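Local atomic coordinates of alpha,alpha-trehalose-phosphate synthase (UDP-forming) (Burkholderia xenovorans, PDB entry 5HXA), a protein that belongs to glycosyltransferase family 20 and has the GT-B architecture of two Rossmann-like domains facing each other across a cleft. Residues 451-454 against 455-459; 197-200 against 201-205; 324-327 against 328-332; 285-288 against 289-293; 349-352 against 353-357. One frame throughout, in Å; residues are numbered along the deposited sequence. Where two conformers were deposited one is given.

Interaction 1. Residues 451-454 against 455-459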
loop_
_atom_site.group_PDB
_atom_site.type_symbol
_atom_site.label_atom_id
_atom_site.label_comp_id
_atom_site.label_asym_id
_atom_site.label_seq_id
_atom_site.Cartn_x
_atom_site.Cartn_y
_atom_site.Cartn_z
ATOM N N VAL A 451 -15.189 29.050 -0.009
ATOM C CA VAL A 451 -15.859 28.227 -1.014
ATOM C C VAL A 451 -15.977 26.793 -0.523
ATOM O O VAL A 451 -17.033 26.163 -0.644
ATOM C CB VAL A 451 -15.117 28.310 -2.364
ATOM C CG1 VAL A 451 -15.691 27.293 -3.359
ATOM C CG2 VAL A 451 -15.212 29.714 -2.933
ATOM N N TRP A 452 -14.904 26.265 0.063
ATOM C CA TRP A 452 -14.934 24.923 0.636
ATOM C C TRP A 452 -16.073 24.774 1.638
ATOM O O TRP A 452 -16.900 23.860 1.538
ATOM C CB TRP A 452 -13.591 24.634 1.303
ATOM C CG TRP A 452 -13.547 23.354 2.084
ATOM C CD1 TRP A 452 -13.400 22.100 1.577
ATOM C CD2 TRP A 452 -13.635 23.206 3.510
ATOM N NE1 TRP A 452 -13.392 21.177 2.592
ATOM C CE2 TRP A 452 -13.535 21.825 3.791
ATOM C CE3 TRP A 452 -13.791 24.100 4.574
ATOM C CZ2 TRP A 452 -13.585 21.317 5.093
ATOM C CZ3 TRP A 452 -13.828 23.598 5.872
ATOM C CH2 TRP A 452 -13.727 22.214 6.117
ATOM N N ARG A 453 -16.118 25.678 2.613
ATOM C CA ARG A 453 -17.140 25.607 3.651
ATOM C C ARG A 453 -18.536 25.815 3.075
ATOM O O ARG A 453 -19.477 25.091 3.429
ATOM C CB ARG A 453 -16.837 26.645 4.735
ATOM C CG ARG A 453 -17.975 26.909 5.687
ATOM C CD ARG A 453 -18.421 28.356 5.587
ATOM N NE ARG A 453 -17.373 29.278 6.004
ATOM C CZ ARG A 453 -17.296 30.551 5.623
ATOM N NH1 ARG A 453 -18.198 31.062 4.793
ATOM N NH2 ARG A 453 -16.302 31.307 6.062
ATOM N N ASP A 454 -18.696 26.795 2.182
ATOM C CA ASP A 454 -20.035 27.089 1.677
ATOM C C ASP A 454 -20.538 25.994 0.746
ATOM O O ASP A 454 -21.742 25.707 0.721
ATOM C CB ASP A 454 -20.059 28.437 0.968
ATOM C CG ASP A 454 -19.869 29.604 1.925
ATOM O OD1 ASP A 454 -20.033 29.412 3.149
ATOM O OD2 ASP A 454 -19.561 30.708 1.441
ATOM N N THR A 455 -19.647 25.386 -0.045
ATOM C CA THR A 455 -20.103 24.332 -0.943
ATOM C C THR A 455 -20.511 23.098 -0.155
ATOM O O THR A 455 -21.530 22.468 -0.461
ATOM C CB THR A 455 -19.030 23.968 -1.977
ATOM O OG1 THR A 455 -17.840 23.565 -1.298
ATOM C CG2 THR A 455 -18.722 25.156 -2.882
ATOM N N PHE A 456 -19.739 22.739 0.864
ATOM C CA PHE A 456 -20.131 21.594 1.678
ATOM C C PHE A 456 -21.453 21.871 2.387
ATOM O O PHE A 456 -22.368 21.038 2.375
ATOM C CB PHE A 456 -19.036 21.245 2.690
ATOM C CG PHE A 456 -19.302 19.955 3.418
ATOM C CD1 PHE A 456 -20.090 19.943 4.566
ATOM C CD2 PHE A 456 -18.824 18.752 2.920
ATOM C CE1 PHE A 456 -20.375 18.756 5.214
ATOM C CE2 PHE A 456 -19.097 17.554 3.571
ATOM C CZ PHE A 456 -19.874 17.560 4.720
ATOM N N LEU A 457 -21.578 23.054 2.991
ATOM C CA LEU A 457 -22.774 23.357 3.773
ATOM C C LEU A 457 -24.023 23.467 2.898
ATOM O O LEU A 457 -25.120 23.122 3.351
ATOM C CB LEU A 457 -22.561 24.642 4.579
ATOM C CG LEU A 457 -21.614 24.513 5.785
ATOM C CD1 LEU A 457 -21.435 25.859 6.470
ATOM C CD2 LEU A 457 -22.126 23.471 6.774
ATOM N N ALA A 458 -23.888 23.930 1.647
ATOM C CA ALA A 458 -25.052 23.968 0.760
ATOM C C ALA A 458 -25.563 22.562 0.468
ATOM O O ALA A 458 -26.773 22.337 0.416
ATOM C CB ALA A 458 -24.717 24.692 -0.545
ATOM N N ASP A 459 -24.654 21.601 0.275
ATOM C CA ASP A 459 -25.088 20.218 0.091
ATOM C C ASP A 459 -25.755 19.685 1.352
ATOM O O ASP A 459 -26.765 18.978 1.273
ATOM C CB ASP A 459 -23.903 19.330 -0.303
ATOM C CG ASP A 459 -23.439 19.577 -1.732
ATOM O OD1 ASP A 459 -24.211 20.161 -2.507
ATOM O OD2 ASP A 459 -22.304 19.193 -2.083
#

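Interaction 2. Residues 197-200 against 201-205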
loop_
_atom_site.group_PDB
_atom_site.type_symbol
_atom_site.label_atom_id
_atom_site.label_comp_id
_atom_site.label_asym_id
_atom_site.label_seq_id
_atom_site.Cartn_x
_atom_site.Cartn_y
_atom_site.Cartn_z
ATOM N N ALA A 197 -9.898 11.202 -6.202
ATOM C CA ALA A 197 -9.391 9.841 -6.013
ATOM C C ALA A 197 -9.887 9.248 -4.697
ATOM O O ALA A 197 -10.194 8.054 -4.626
ATOM C CB ALA A 197 -7.856 9.827 -6.061
ATOM N N ASP A 198 -9.971 10.068 -3.641
ATOM C CA ASP A 198 -10.532 9.587 -2.379
ATOM C C ASP A 198 -12.005 9.239 -2.532
ATOM O O ASP A 198 -12.464 8.213 -2.007
ATOM C CB ASP A 198 -10.355 10.633 -1.279
ATOM C CG ASP A 198 -8.903 10.980 -1.039
ATOM O OD1 ASP A 198 -8.107 10.044 -0.827
ATOM O OD2 ASP A 198 -8.556 12.182 -1.077
ATOM N N ARG A 199 -12.768 10.092 -3.228
ATOM C CA ARG A 199 -14.180 9.798 -3.458
ATOM C C ARG A 199 -14.343 8.507 -4.246
ATOM O O ARG A 199 -15.184 7.662 -3.912
ATOM C CB ARG A 199 -14.858 10.954 -4.201
ATOM C CG ARG A 199 -16.329 10.659 -4.547
ATOM C CD ARG A 199 -16.786 11.380 -5.806
ATOM N NE ARG A 199 -15.797 11.279 -6.873
ATOM C CZ ARG A 199 -15.653 10.227 -7.675
ATOM N NH1 ARG A 199 -16.439 9.168 -7.548
ATOM N NH2 ARG A 199 -14.706 10.237 -8.598
ATOM N N GLN A 200 -13.552 8.347 -5.312
ATOM C CA GLN A 200 -13.673 7.146 -6.130
ATOM C C GLN A 200 -13.267 5.902 -5.348
ATOM O O GLN A 200 -13.878 4.841 -5.519
ATOM C CB GLN A 200 -12.844 7.282 -7.408
ATOM C CG GLN A 200 -13.124 6.184 -8.445
ATOM C CD GLN A 200 -14.581 6.145 -8.884
ATOM O OE1 GLN A 200 -15.146 7.160 -9.293
ATOM N NE2 GLN A 200 -15.201 4.967 -8.789
ATOM N N SER A 201 -12.260 6.016 -4.476
ATOM C CA SER A 201 -11.864 4.905 -3.619
ATOM C C SER A 201 -13.029 4.418 -2.761
ATOM O O SER A 201 -13.255 3.209 -2.621
ATOM C CB SER A 201 -10.700 5.353 -2.736
ATOM O OG SER A 201 -10.476 4.436 -1.698
ATOM N N PHE A 202 -13.760 5.355 -2.153
ATOM C CA PHE A 202 -14.903 5.004 -1.311
ATOM C C PHE A 202 -16.001 4.355 -2.140
ATOM O O PHE A 202 -16.536 3.304 -1.778
ATOM C CB PHE A 202 -15.419 6.268 -0.621
ATOM C CG PHE A 202 -16.609 6.053 0.276
ATOM C CD1 PHE A 202 -16.448 5.551 1.563
ATOM C CD2 PHE A 202 -17.884 6.392 -0.151
ATOM C CE1 PHE A 202 -17.552 5.377 2.402
ATOM C CE2 PHE A 202 -18.983 6.221 0.681
ATOM C CZ PHE A 202 -18.820 5.714 1.955
ATOM N N VAL A 203 -16.346 4.975 -3.267
ATOM C CA VAL A 203 -17.406 4.438 -4.110
ATOM C C VAL A 203 -16.997 3.089 -4.699
ATOM O O VAL A 203 -17.826 2.176 -4.828
ATOM C CB VAL A 203 -17.766 5.461 -5.201
ATOM C CG1 VAL A 203 -18.714 4.846 -6.218
ATOM C CG2 VAL A 203 -18.384 6.719 -4.561
ATOM N N ASP A 204 -15.713 2.933 -5.050
ATOM C CA ASP A 204 -15.237 1.635 -5.538
ATOM C C ASP A 204 -15.479 0.530 -4.516
ATOM O O ASP A 204 -15.863 -0.593 -4.879
ATOM C CB ASP A 204 -13.746 1.694 -5.869
ATOM C CG ASP A 204 -13.460 2.286 -7.245
ATOM O OD1 ASP A 204 -14.405 2.480 -8.039
ATOM O OD2 ASP A 204 -12.272 2.544 -7.531
ATOM N N PHE A 205 -15.219 0.803 -3.239
ATOM C CA PHE A 205 -15.430 -0.241 -2.242
ATOM C C PHE A 205 -16.887 -0.667 -2.236
ATOM O O PHE A 205 -17.209 -1.865 -2.243
ATOM C CB PHE A 205 -15.016 0.229 -0.844
ATOM C CG PHE A 205 -15.283 -0.808 0.212
ATOM C CD1 PHE A 205 -14.343 -1.797 0.483
ATOM C CD2 PHE A 205 -16.514 -0.853 0.870
ATOM C CE1 PHE A 205 -14.607 -2.794 1.425
ATOM C CE2 PHE A 205 -16.780 -1.832 1.809
ATOM C CZ PHE A 205 -15.825 -2.804 2.092
#

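Interaction 3. Residues 324-327 against 328-332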
loop_
_atom_site.group_PDB
_atom_site.type_symbol
_atom_site.label_atom_id
_atom_site.label_comp_id
_atom_site.label_asym_id
_atom_site.label_seq_id
_atom_site.Cartn_x
_atom_site.Cartn_y
_atom_site.Cartn_z
ATOM N N GLU A 324 17.165 12.283 12.246
ATOM C CA GLU A 324 18.259 12.978 12.921
ATOM C C GLU A 324 19.616 12.436 12.481
ATOM O O GLU A 324 20.549 13.209 12.234
ATOM C CB GLU A 324 18.062 12.881 14.442
ATOM C CG GLU A 324 16.943 13.834 14.880
ATOM C CD GLU A 324 16.425 13.630 16.287
ATOM O OE1 GLU A 324 15.597 14.476 16.705
ATOM O OE2 GLU A 324 16.831 12.667 16.973
ATOM N N GLY A 325 19.731 11.116 12.328
ATOM C CA GLY A 325 20.980 10.551 11.839
ATOM C C GLY A 325 21.284 10.939 10.401
ATOM O O GLY A 325 22.447 11.125 10.038
ATOM N N GLU A 326 20.246 11.060 9.558
ATOM C CA GLU A 326 20.464 11.471 8.169
ATOM C C GLU A 326 20.947 12.915 8.083
ATOM O O GLU A 326 21.838 13.226 7.285
ATOM C CB GLU A 326 19.181 11.285 7.339
ATOM C CG GLU A 326 18.962 9.865 6.831
ATOM C CD GLU A 326 20.069 9.391 5.899
ATOM O OE1 GLU A 326 20.994 8.694 6.367
ATOM O OE2 GLU A 326 20.030 9.730 4.703
ATOM N N ALA A 327 20.392 13.810 8.902
ATOM C CA ALA A 327 20.930 15.166 8.957
ATOM C C ALA A 327 22.397 15.155 9.387
ATOM O O ALA A 327 23.239 15.833 8.785
ATOM C CB ALA A 327 20.096 16.032 9.901
ATOM N N GLY A 328 22.724 14.385 10.425
ATOM C CA GLY A 328 24.113 14.316 10.868
ATOM C C GLY A 328 25.040 13.773 9.793
ATOM O O GLY A 328 26.133 14.301 9.583
ATOM N N ARG A 329 24.607 12.720 9.089
ATOM C CA ARG A 329 25.435 12.106 8.049
ATOM C C ARG A 329 25.677 13.075 6.894
ATOM O O ARG A 329 26.818 13.274 6.456
ATOM C CB ARG A 329 24.771 10.824 7.530
ATOM C CG ARG A 329 25.634 10.052 6.524
ATOM C CD ARG A 329 24.911 8.864 5.865
ATOM N NE ARG A 329 23.722 9.298 5.120
ATOM C CZ ARG A 329 23.752 9.926 3.944
ATOM N NH1 ARG A 329 24.913 10.204 3.358
ATOM N NH2 ARG A 329 22.613 10.289 3.362
ATOM N N ILE A 330 24.609 13.693 6.391
ATOM C CA ILE A 330 24.749 14.562 5.229
ATOM C C ILE A 330 25.542 15.810 5.586
ATOM O O ILE A 330 26.394 16.257 4.813
ATOM C CB ILE A 330 23.364 14.899 4.650
ATOM C CG1 ILE A 330 22.707 13.614 4.125
ATOM C CG2 ILE A 330 23.478 15.958 3.548
ATOM C CD1 ILE A 330 21.206 13.747 3.825
ATOM N N ASN A 331 25.300 16.380 6.771
ATOM C CA ASN A 331 26.106 17.521 7.193
ATOM C C ASN A 331 27.569 17.128 7.346
ATOM O O ASN A 331 28.459 17.841 6.870
ATOM C CB ASN A 331 25.558 18.121 8.496
ATOM C CG ASN A 331 24.282 18.934 8.257
ATOM O OD1 ASN A 331 24.061 19.441 7.161
ATOM N ND2 ASN A 331 23.443 19.047 9.275
ATOM N N GLY A 332 27.843 15.985 7.976
ATOM C CA GLY A 332 29.232 15.560 8.107
ATOM C C GLY A 332 29.918 15.424 6.760
ATOM O O GLY A 332 31.106 15.732 6.615
#

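Interaction 4. Residues 285-288 against 289-293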
loop_
_atom_site.group_PDB
_atom_site.type_symbol
_atom_site.label_atom_id
_atom_site.label_comp_id
_atom_site.label_asym_id
_atom_site.label_seq_id
_atom_site.Cartn_x
_atom_site.Cartn_y
_atom_site.Cartn_z
ATOM N N ALA A 285 17.332 13.632 -1.349
ATOM C CA ALA A 285 17.333 14.300 -2.652
ATOM C C ALA A 285 18.104 15.615 -2.594
ATOM O O ALA A 285 18.709 16.024 -3.593
ATOM C CB ALA A 285 15.899 14.541 -3.140
ATOM N N PHE A 286 18.093 16.289 -1.440
ATOM C CA PHE A 286 18.962 17.447 -1.258
ATOM C C PHE A 286 20.430 17.032 -1.335
ATOM O O PHE A 286 21.236 17.685 -2.012
ATOM C CB PHE A 286 18.627 18.127 0.076
ATOM C CG PHE A 286 19.506 19.306 0.396
ATOM C CD1 PHE A 286 19.440 20.468 -0.373
ATOM C CD2 PHE A 286 20.398 19.252 1.462
ATOM C CE1 PHE A 286 20.262 21.560 -0.091
ATOM C CE2 PHE A 286 21.220 20.343 1.756
ATOM C CZ PHE A 286 21.145 21.499 0.980
ATOM N N GLU A 287 20.792 15.926 -0.669
ATOM C CA GLU A 287 22.130 15.359 -0.836
ATOM C C GLU A 287 22.450 15.083 -2.300
ATOM O O GLU A 287 23.561 15.373 -2.768
ATOM C CB GLU A 287 22.272 14.057 -0.032
ATOM C CG GLU A 287 23.608 13.346 -0.318
ATOM C CD GLU A 287 23.814 12.112 0.533
ATOM O OE1 GLU A 287 22.877 11.290 0.599
ATOM O OE2 GLU A 287 24.903 11.974 1.143
ATOM N N ARG A 288 21.493 14.509 -3.040
ATOM C CA ARG A 288 21.740 14.221 -4.450
ATOM C C ARG A 288 21.951 15.509 -5.245
ATOM O O ARG A 288 22.773 15.551 -6.170
ATOM C CB ARG A 288 20.582 13.401 -5.040
ATOM C CG ARG A 288 20.867 12.872 -6.453
ATOM C CD ARG A 288 20.025 11.631 -6.790
ATOM N NE ARG A 288 20.322 10.506 -5.896
ATOM C CZ ARG A 288 19.826 9.280 -6.039
ATOM N NH1 ARG A 288 19.023 8.997 -7.054
ATOM N NH2 ARG A 288 20.157 8.324 -5.181
ATOM N N LEU A 289 21.223 16.572 -4.895
ATOM C CA LEU A 289 21.475 17.865 -5.522
ATOM C C LEU A 289 22.922 18.298 -5.309
ATOM O O LEU A 289 23.606 18.709 -6.255
ATOM C CB LEU A 289 20.507 18.914 -4.972
ATOM C CG LEU A 289 20.909 20.373 -5.227
ATOM C CD1 LEU A 289 20.692 20.766 -6.695
ATOM C CD2 LEU A 289 20.140 21.310 -4.293
ATOM N N LEU A 290 23.417 18.184 -4.070
ATOM C CA LEU A 290 24.790 18.594 -3.783
ATOM C C LEU A 290 25.806 17.737 -4.528
ATOM O O LEU A 290 26.891 18.224 -4.876
ATOM C CB LEU A 290 25.057 18.538 -2.279
ATOM C CG LEU A 290 24.172 19.460 -1.440
ATOM C CD1 LEU A 290 24.534 19.297 0.043
ATOM C CD2 LEU A 290 24.324 20.916 -1.878
ATOM N N LEU A 291 25.484 16.468 -4.781
ATOM C CA LEU A 291 26.374 15.631 -5.585
ATOM C C LEU A 291 26.278 15.974 -7.071
ATOM O O LEU A 291 27.294 15.986 -7.772
ATOM C CB LEU A 291 26.050 14.155 -5.357
ATOM C CG LEU A 291 26.364 13.604 -3.961
ATOM C CD1 LEU A 291 25.688 12.253 -3.749
ATOM C CD2 LEU A 291 27.879 13.489 -3.755
ATOM N N ASN A 292 25.065 16.226 -7.573
ATOM C CA ASN A 292 24.878 16.561 -8.988
ATOM C C ASN A 292 25.515 17.898 -9.343
ATOM O O ASN A 292 26.014 18.074 -10.460
ATOM C CB ASN A 292 23.389 16.648 -9.345
ATOM C CG ASN A 292 22.704 15.307 -9.372
ATOM O OD1 ASN A 292 23.359 14.265 -9.384
ATOM N ND2 ASN A 292 21.358 15.327 -9.386
ATOM N N ALA A 293 25.450 18.870 -8.435
ATOM C CA ALA A 293 25.793 20.259 -8.733
ATOM C C ALA A 293 26.712 20.795 -7.641
ATOM O O ALA A 293 26.290 21.569 -6.776
ATOM C CB ALA A 293 24.527 21.107 -8.858
#

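Interaction 5. Residues 349-352 against 353-357. With EDO (1,2-ethanediol), chain I.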
loop_
_atom_site.group_PDB
_atom_site.type_symbol
_atom_site.label_atom_id
_atom_site.label_comp_id
_atom_site.label_asym_id
_atom_site.label_seq_id
_atom_site.Cartn_x
_atom_site.Cartn_y
_atom_site.Cartn_z
ATOM N N TYR A 349 6.752 27.229 15.266
ATOM C CA TYR A 349 6.691 28.674 15.090
ATOM C C TYR A 349 5.238 29.113 14.989
ATOM O O TYR A 349 4.410 28.399 14.421
ATOM C CB TYR A 349 7.457 29.115 13.839
ATOM C CG TYR A 349 8.953 28.991 13.999
ATOM C CD1 TYR A 349 9.692 30.005 14.595
ATOM C CD2 TYR A 349 9.619 27.850 13.582
ATOM C CE1 TYR A 349 11.065 29.888 14.756
ATOM C CE2 TYR A 349 10.991 27.719 13.741
ATOM C CZ TYR A 349 11.705 28.741 14.325
ATOM O OH TYR A 349 13.064 28.611 14.473
ATOM N N GLU A 350 4.935 30.274 15.563
ATOM C CA GLU A 350 3.614 30.873 15.419
ATOM C C GLU A 350 3.285 31.031 13.937
ATOM O O GLU A 350 4.166 31.253 13.105
ATOM C CB GLU A 350 3.580 32.221 16.148
ATOM C CG GLU A 350 2.208 32.871 16.261
ATOM C CD GLU A 350 1.851 33.670 15.027
ATOM O OE1 GLU A 350 0.690 33.573 14.555
ATOM O OE2 GLU A 350 2.750 34.381 14.520
ATOM N N ARG A 351 2.003 30.873 13.606
ATOM C CA ARG A 351 1.606 30.682 12.210
ATOM C C ARG A 351 1.945 31.897 11.344
ATOM O O ARG A 351 2.474 31.751 10.237
ATOM C CB ARG A 351 0.109 30.357 12.158
ATOM C CG ARG A 351 -0.553 30.564 10.811
ATOM C CD ARG A 351 -2.006 30.072 10.827
ATOM N NE ARG A 351 -2.072 28.623 11.017
ATOM C CZ ARG A 351 -1.946 27.728 10.040
ATOM N NH1 ARG A 351 -1.751 28.128 8.790
ATOM N NH2 ARG A 351 -2.014 26.428 10.316
ATOM N N ASN A 352 1.643 33.112 11.824
ATOM C CA ASN A 352 1.929 34.300 11.018
ATOM C C ASN A 352 3.428 34.480 10.813
ATOM O O ASN A 352 3.868 34.889 9.734
ATOM C CB ASN A 352 1.339 35.543 11.670
ATOM C CG ASN A 352 -0.174 35.566 11.614
ATOM O OD1 ASN A 352 -0.772 35.143 10.632
ATOM N ND2 ASN A 352 -0.797 36.047 12.677
ATOM N N LEU A 353 4.225 34.193 11.849
ATOM C CA LEU A 353 5.680 34.222 11.708
ATOM C C LEU A 353 6.158 33.216 10.670
ATOM O O LEU A 353 7.048 33.513 9.859
ATOM C CB LEU A 353 6.328 33.941 13.066
ATOM C CG LEU A 353 7.854 33.905 13.076
ATOM C CD1 LEU A 353 8.363 35.271 12.691
ATOM C CD2 LEU A 353 8.372 33.519 14.458
ATOM N N LEU A 354 5.580 32.014 10.680
ATOM C CA LEU A 354 5.954 31.005 9.698
ATOM C C LEU A 354 5.695 31.493 8.276
ATOM O O LEU A 354 6.487 31.222 7.363
ATOM C CB LEU A 354 5.188 29.708 9.983
ATOM C CG LEU A 354 5.506 28.506 9.096
ATOM C CD1 LEU A 354 6.956 28.109 9.277
ATOM C CD2 LEU A 354 4.584 27.329 9.423
ATOM N N MET A 355 4.583 32.199 8.056
ATOM C CA MET A 355 4.325 32.704 6.710
ATOM C C MET A 355 5.430 33.663 6.281
ATOM O O MET A 355 5.889 33.634 5.131
ATOM C CB MET A 355 2.954 33.386 6.654
ATOM C CG MET A 355 1.788 32.521 7.145
ATOM S SD MET A 355 1.651 30.970 6.213
ATOM C CE MET A 355 1.852 29.740 7.499
ATOM N N ALA A 356 5.877 34.511 7.209
ATOM C CA ALA A 356 6.996 35.409 6.941
ATOM C C ALA A 356 8.274 34.639 6.628
ATOM O O ALA A 356 9.078 35.080 5.798
ATOM C CB ALA A 356 7.205 36.341 8.138
ATOM N N LEU A 357 8.487 33.491 7.283
ATOM C CA LEU A 357 9.649 32.669 6.959
ATOM C C LEU A 357 9.528 32.069 5.562
ATOM O O LEU A 357 10.516 32.026 4.822
ATOM C CB LEU A 357 9.842 31.563 8.008
ATOM C CG LEU A 357 10.042 32.013 9.466
ATOM C CD1 LEU A 357 10.169 30.793 10.379
ATOM C CD2 LEU A 357 11.266 32.916 9.616
HETATM C C1 EDO I . -1.687 26.988 14.462
HETATM O O1 EDO I . -2.442 26.083 13.649
HETATM C C2 EDO I . -2.643 27.870 15.259
HETATM O O2 EDO I . -3.153 28.920 14.427
#

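Interaction 1. Residues 451-454 against 455-459
Thr455 turns its hydroxyl back onto the preceding turn of helix 449-461, where OG1 lies 2.8 Å from Val451 O and 3.0 Å from Trp452 O. The hydroxyl gets there because OG1 sits between the backbone N and the carbonyl carbon (chi1 58°), which also directs the methyl CG2 toward Val451, 3.7 Å from its CG1. Val451 O also accepts from Thr455 N at 2.8 Å. Two residues on, the aliphatic part of Arg453 crosses Leu457, with CG of the arginine 3.7 Å from CD1 of the leucine. This helix is the last of the GT-B chain, and it packs on the N-terminal Rossmann-like domain although it follows the C-terminal one in sequence. In one of its two conformers Arg453 bends at its second and third torsions to bring NH1 to Asp454 OD1 at 3.0 Å, a salt bridge between sequence neighbours that meets the carboxylate on its syn side, though well out of its plane. Behind this layer, Trp452 and Phe456 point inward and both meet the ring of Trp136 on strand 134-138; Phe161 is edge-to-face with Trp452, and Tyr232 with Phe456.

Interaction 2. Residues 197-200 against 201-205
Gln200 and Asp204 lean across each other one turn apart on helix 196-208, their amide and carboxylate planes 54° apart. The amide NE2 donates to Asp204 OD1 over 2.7 Å, leaving in the plane of its own amide but arriving from above the plane of the carboxylate, 51° out of it. A bend in the glutamine chain at its second torsion (chi2 59°) brings the amide alongside the aspartate of the next turn. On its other side the same amide is held by Arg199, whose NH1 and NH2 converge end-on upon Gln200 OE1 at 3.0 and 3.2 Å. The oxygen lies at the edge of the guanidinium, in its plane, and both nitrogens reach it from one face of the amide. Arg199 and Gln200 each have two conformers, and this network from Arg199 through Gln200 to Asp204 belongs to one of them. Val203 CG2 lies 3.4 Å from Arg199 O. The backbone closes the same turn through Asp204 N, 2.7 Å from Gln200 O.

The helix belongs to the N-terminal Rossmann-like domain of the GT-B fold. Its inner side brings Phe202 against Phe193 of strand 190-193, while Ser201 OG bonds to Phe166 O and Asp198 bonds to Thr195 OG1 and Phe166 N. In this conformer the orientation of the Gln200 amide is consistent with the donors and acceptor around it. Asp204 OD1 takes the bond from Gln200 and OD2 pairs with Arg208 of the second subunit, whose positive charge would probably favour the ionised form.

Interaction 3. Residues 324-327 against 328-332
Glu326 and Arg329, three residues apart on helix 314-334, lie side by side and point the same way, joined by a two-pronged salt bridge. Arg329 presents its side edge: NE donates to Glu326 OE1 at 3.1 Å and NH2 to Glu326 OE2 at 3.0 Å, both bonds practically straight at 179°. The carboxylate sits at the guanidinium edge, its atoms near that plane, while its own plane is inclined by 33°; each oxygen is met on its syn side, though out of the carboxylate plane. Bends at chi2 of the glutamate (-62°) and at chi3 of the arginine bring the charged groups level. Two bonds, one to each oxygen, fix the rotation of the carboxylate.

Among the backbone bonds, the regular i to i+4 ladder runs unbroken, from Gly328 N onto Glu324 O through to Asn331 N onto Ala327 O at 2.9 Å. Van der Waals contact is slighter: Ile330 CG1 lies 3.3 Å from Glu326 O.

Further polar partners come from outside. Glu326 OE2 also accepts from Gln284 NE2, and Arg329 NH1 forms a salt bridge with Glu287, so the pair is tied to helix 279-292, where Phe283 packs against Ala327 and Ile330. Asn331 OD1 accepts from Ile342 N, at the start of strand 342-345. The helix is the crossover of the beta-alpha-beta unit that links strand 300-305 to this outermost strand of the parallel sheet in the C-terminal Rossmann-like domain.

Interaction 4. Residues 285-288 against 289-293
The ring of Phe286 has Leu290 over one face, with CG of the leucine on that side and its CD1 3.9 Å from Phe286 CE2. Leu289 comes in at a slant, its CD2 4.1 Å from Phe286 CD1. All three lie on helix 279-292, which forms the crossover of the beta-alpha-beta unit between strands 265-270 and 300-305 in the C-terminal Rossmann-like domain. With CG anti to the backbone N (chi1 178°), the phenyl group swings to where the next turn can meet it. Arg288 and Asn292 are less intimate: between the two side chains the nearest approach is Arg288 CG to Asn292 ND2, 3.9 Å. The charged end of Arg288 goes instead to Ser416 of helix 415-426. Glu287 runs out extended beside Leu291, pointing the same way, and its carboxylate, besides its bond to Arg329, forms a salt bridge with Arg333 of helix 314-334, whose Phe334 also packs on Leu290 and Leu291. The helix ends here, Ala293 being the first residue to leave helical torsions, and its N still donates to Leu289 O at 2.9 Å.

Interaction 5. Residues 349-352 against 353-357
Tyr349 packs against Leu353 and Leu357 just ahead of helix 351-359, whose first turn is capped by Glu350 at the N-cap position. The three apolar side chains make the tight part of the contact. Leu357 CD1 stands over the centre of the tyrosine ring, 4.2 Å from its centroid and 11° off the normal, a CH-pi contact, while Leu353 CD2 comes to the ring edge, 3.8 Å from Tyr349 CD1. Leu353 also packs on Pro253 and Val254 of helix 252-260, and Leu357 on Leu257.

The cap lies on the more open side. Bent at chi2 (-84°), the exposed Glu350 folds back so that OE1 accepts from Asn352 N at 2.9 Å and OE2 from Leu353 N at 3.1 Å, both donors lying well above the carboxylate plane. Its negative charge would probably suit the positive end of the helix dipole. Exposed Arg351 is held more loosely. Met355 reaches it from the buried side, CE lying 4.2 Å from Arg351 NH1, and that same nitrogen forms a salt bridge with Glu379. The remaining end of the guanidinium faces a 1,2-ethanediol molecule, probably from the crystallisation liquor, which is held at its edge by a weak bond from Arg351 NH2 to O1, 3.4 Å long.

How the interactions relate
Along the chain the order is interaction 2, 4, 3, 5 and 1. Interactions 3 and 4 touch: their centres are about 14 Å apart, and Arg329 NH1 meets Glu287 OE2 at 2.8 Å, so successive crossover helices of the six-stranded parallel sheet are bridged. Interaction 5 belongs to the same domain, its helix leading from strand 342-345 to strand 363-366, with its centre about 26 Å from that of interaction 3. Interactions 1 and 2 sit with the other sheet, centres about 20 Å apart, although helix 449-461 comes last in sequence, so the chain crosses back to the N-terminal domain, as in other GT-B proteins.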